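Local coordinates for ankyrin repeat family protein (PDB 3HRA) that is of unknown function but, as an ankyrin repeat protein, probably serves as a scaffold for binding other proteins, at residues A[48-53]-A[82-87]. Sequence-based numbering, arbitrary orientation.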
ATOM      1  N   HIS A  48       8.234   5.167   5.362  1.00  6.01           N
ATOM      2  CA  HIS A  48       8.640   6.148   4.357  1.00  6.58           C
ATOM      3  C   HIS A  48      10.119   5.984   3.990  1.00  5.77           C
ATOM      4  O   HIS A  48      10.477   6.024   2.817  1.00 11.43           O
ATOM      5  CB  HIS A  48       8.366   7.578   4.858  1.00  6.81           C
ATOM      6  CG  HIS A  48       6.929   8.002   4.738  1.00 10.60           C
ATOM      7  ND1 HIS A  48       5.921   7.449   5.504  1.00 10.20           N
ATOM      8  CD2 HIS A  48       6.329   8.919   3.942  1.00 13.25           C
ATOM      9  CE1 HIS A  48       4.767   8.009   5.186  1.00 10.70           C
ATOM     10  NE2 HIS A  48       4.986   8.902   4.238  1.00 15.22           N
ATOM     11  N   ASN A  49      10.963   5.765   4.997  1.00  5.92           N
ATOM     12  CA  ASN A  49      12.405   5.596   4.810  1.00  3.54           C
ATOM     13  C   ASN A  49      12.827   4.200   4.321  1.00  6.80           C
ATOM     14  O   ASN A  49      13.983   3.991   3.918  1.00 11.54           O
ATOM     15  CB  ASN A  49      13.140   5.869   6.124  1.00  6.83           C
ATOM     16  CG  ASN A  49      13.285   7.348   6.425  1.00  6.78           C
ATOM     17  OD1 ASN A  49      13.435   8.163   5.525  1.00 14.00           O
ATOM     18  ND2 ASN A  49      13.255   7.694   7.704  1.00  6.82           N
ATOM     19  N   ASN A  50      11.886   3.261   4.359  1.00  5.02           N
ATOM     20  CA  ASN A  50      12.172   1.826   4.178  1.00  6.57           C
ATOM     21  C   ASN A  50      13.265   1.314   5.121  1.00  7.70           C
ATOM     22  O   ASN A  50      14.137   0.537   4.725  1.00  8.51           O
ATOM     23  CB  ASN A  50      12.471   1.444   2.722  1.00  8.00           C
ATOM     24  CG  ASN A  50      12.256  -0.042   2.457  1.00  7.37           C
ATOM     25  OD1 ASN A  50      11.448  -0.695   3.118  1.00  9.66           O
ATOM     26  ND2 ASN A  50      12.985  -0.583   1.479  1.00 15.90           N
ATOM     27  N   ASP A  51      13.180   1.740   6.381  1.00  7.43           N
ATOM     28  CA  ASP A  51      14.031   1.203   7.427  1.00  8.69           C
ATOM     29  C   ASP A  51      13.351  -0.039   7.997  1.00  6.62           C
ATOM     30  O   ASP A  51      12.553   0.032   8.940  1.00  5.59           O
ATOM     31  CB  ASP A  51      14.315   2.254   8.505  1.00  5.74           C
ATOM     32  CG  ASP A  51      15.335   3.293   8.057  1.00 10.96           C
ATOM     33  OD1 ASP A  51      16.117   3.047   7.103  1.00 14.30           O
ATOM     34  OD2 ASP A  51      15.365   4.368   8.664  1.00 10.76           O
ATOM     35  N   ILE A  52      13.681  -1.176   7.397  1.00  7.89           N
ATOM     36  CA  ILE A  52      12.958  -2.411   7.651  1.00  7.04           C
ATOM     37  C   ILE A  52      13.099  -2.884   9.112  1.00  9.02           C
ATOM     38  O   ILE A  52      12.124  -3.299   9.741  1.00  6.43           O
ATOM     39  CB  ILE A  52      13.425  -3.505   6.664  1.00  8.89           C
ATOM     40  CG1 ILE A  52      13.064  -3.098   5.229  1.00  8.74           C
ATOM     41  CG2 ILE A  52      12.802  -4.825   7.000  1.00  7.91           C
ATOM     42  CD1 ILE A  52      13.682  -3.998   4.126  1.00  9.10           C
ATOM     43  N   GLU A  53      14.310  -2.839   9.646  1.00  9.18           N
ATOM     44  CA  GLU A  53      14.525  -3.355  10.991  1.00  5.46           C
ATOM     45  C   GLU A  53      13.834  -2.474  12.035  1.00  8.18           C
ATOM     46  O   GLU A  53      13.253  -2.978  12.997  1.00  7.50           O
ATOM     47  CB  GLU A  53      16.024  -3.506  11.287  1.00 11.85           C
ATOM     48  CG  GLU A  53      16.335  -4.088  12.670  1.00 16.23           C
ATOM     49  CD  GLU A  53      15.795  -5.508  12.871  1.00 19.56           C
ATOM     50  OE1 GLU A  53      15.883  -6.009  14.018  1.00 22.56           O
ATOM     51  OE2 GLU A  53      15.299  -6.128  11.891  1.00 24.00           O
ATOM     52  N   GLN A  82       3.584   1.946  -1.937  1.00  9.15           N
ATOM     53  CA  GLN A  82       4.912   2.417  -2.344  1.00  5.51           C
ATOM     54  C   GLN A  82       5.954   1.316  -2.469  1.00  7.31           C
ATOM     55  O   GLN A  82       7.141   1.600  -2.565  1.00 10.00           O
ATOM     56  CB  GLN A  82       5.414   3.484  -1.374  1.00  8.13           C
ATOM     57  CG  GLN A  82       4.558   4.734  -1.340  1.00  8.48           C
ATOM     58  CD  GLN A  82       4.536   5.477  -2.651  1.00 14.07           C
ATOM     59  OE1 GLN A  82       5.549   5.557  -3.358  1.00 20.47           O
ATOM     60  NE2 GLN A  82       3.379   6.039  -2.986  1.00 23.38           N
ATOM     61  N   GLY A  83       5.514   0.063  -2.464  1.00  7.79           N
ATOM     62  CA  GLY A  83       6.402  -1.040  -2.799  1.00 10.93           C
ATOM     63  C   GLY A  83       7.375  -1.443  -1.704  1.00  6.77           C
ATOM     64  O   GLY A  83       8.425  -2.020  -1.981  1.00 10.06           O
ATOM     65  N   ARG A  84       7.040  -1.133  -0.454  1.00  6.99           N
ATOM     66  CA  ARG A  84       7.853  -1.572   0.689  1.00  5.01           C
ATOM     67  C   ARG A  84       7.486  -3.008   1.012  1.00  4.90           C
ATOM     68  O   ARG A  84       6.810  -3.291   1.996  1.00  8.39           O
ATOM     69  CB  ARG A  84       7.586  -0.681   1.910  1.00  6.91           C
ATOM     70  CG  ARG A  84       7.671   0.818   1.630  1.00 10.71           C
ATOM     71  CD  ARG A  84       9.108   1.288   1.450  1.00 10.08           C
ATOM     72  NE  ARG A  84       9.206   2.755   1.437  1.00  9.03           N
ATOM     73  CZ  ARG A  84       9.330   3.499   0.344  1.00 12.29           C
ATOM     74  NH1 ARG A  84       9.362   2.929  -0.856  1.00 13.83           N
ATOM     75  NH2 ARG A  84       9.412   4.822   0.449  1.00 14.60           N
ATOM     76  N   THR A  85       7.965  -3.924   0.182  1.00  7.35           N
ATOM     77  CA  THR A  85       7.520  -5.313   0.206  1.00  6.11           C
ATOM     78  C   THR A  85       7.835  -6.069   1.491  1.00  7.55           C
ATOM     79  O   THR A  85       6.982  -6.773   2.021  1.00  7.35           O
ATOM     80  CB  THR A  85       8.139  -6.069  -0.976  1.00  8.98           C
ATOM     81  OG1 THR A  85       7.971  -5.279  -2.157  1.00 12.34           O
ATOM     82  CG2 THR A  85       7.470  -7.435  -1.160  1.00 14.34           C
ATOM     83  N   GLU A  86       9.074  -5.958   1.955  1.00  6.44           N
ATOM     84  CA  GLU A  86       9.503  -6.619   3.183  1.00  7.96           C
ATOM     85  C   GLU A  86       8.664  -6.164   4.381  1.00  6.28           C
ATOM     86  O   GLU A  86       8.219  -6.983   5.184  1.00  8.78           O
ATOM     87  CB  GLU A  86      10.990  -6.330   3.416  1.00  8.01           C
ATOM     88  CG  GLU A  86      11.864  -6.766   2.213  1.00 13.51           C
ATOM     89  CD  GLU A  86      12.230  -5.639   1.191  1.00 20.73           C
ATOM     90  OE1 GLU A  86      11.442  -4.672   0.895  1.00 12.17           O
ATOM     91  OE2 GLU A  86      13.357  -5.754   0.645  1.00 23.71           O
ATOM     92  N   ILE A  87       8.459  -4.851   4.501  1.00  6.51           N
ATOM     93  CA  ILE A  87       7.662  -4.325   5.603  1.00  3.82           C
ATOM     94  C   ILE A  87       6.202  -4.775   5.498  1.00  5.22           C
ATOM     95  O   ILE A  87       5.606  -5.168   6.492  1.00  4.32           O
ATOM     96  CB  ILE A  87       7.764  -2.789   5.703  1.00  6.38           C
ATOM     97  CG1 ILE A  87       9.192  -2.389   6.078  1.00  4.79           C
ATOM     98  CG2 ILE A  87       6.765  -2.243   6.722  1.00 10.27           C
ATOM     99  CD1 ILE A  87       9.433  -0.876   5.999  1.00  6.90           C
TER
HETATM  100  O   HOH W   1      10.060  -3.050   2.803  1.00 10.39           O
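R84 reaches across to the C-terminal end of helix 42-49 and hydrogen-bonds H48 O, joining the inter-helix turns of two neighbouring helical hairpins in the ankyrin stack. The donor is NH2, 2.9 Å from H48 O, and the bond is bent, 144° at the hydrogen, with the nitrogen tilted from the carbonyl plane. NE of the same guanidinium bonds V47 O, so two successive carbonyls of the last helical turn, V47 O and H48 O, are gripped by one positive group. A bend at chi2 (-74°) takes the R84 chain across the N50 side chain at a slant, where R84 CD lies 3.6 Å from N50 CG.

N50 ends that helix in a Schellman motif with positive phi. With CG anti to the backbone N (chi1 -159°), its amide is brought over to the other turn, and OD1 accepts from a water at 2.8 Å. That water also donates to E86 OE1 and accepts from I87 N at 2.9 Å, tying the N50 amide to the first turn of helix 85-94.

Van der Waals contacts complete the join. I52 CG1 makes an apolar contact with I87 CG1 at 4.0 Å, joining the starts of helices 52-60 and 85-94. The I52 CD1 methyl rests against the bent chain of E86, 3.6 Å from E86 CB, while the I87 CD1 methyl touches N50 OD1 at 3.5 Å.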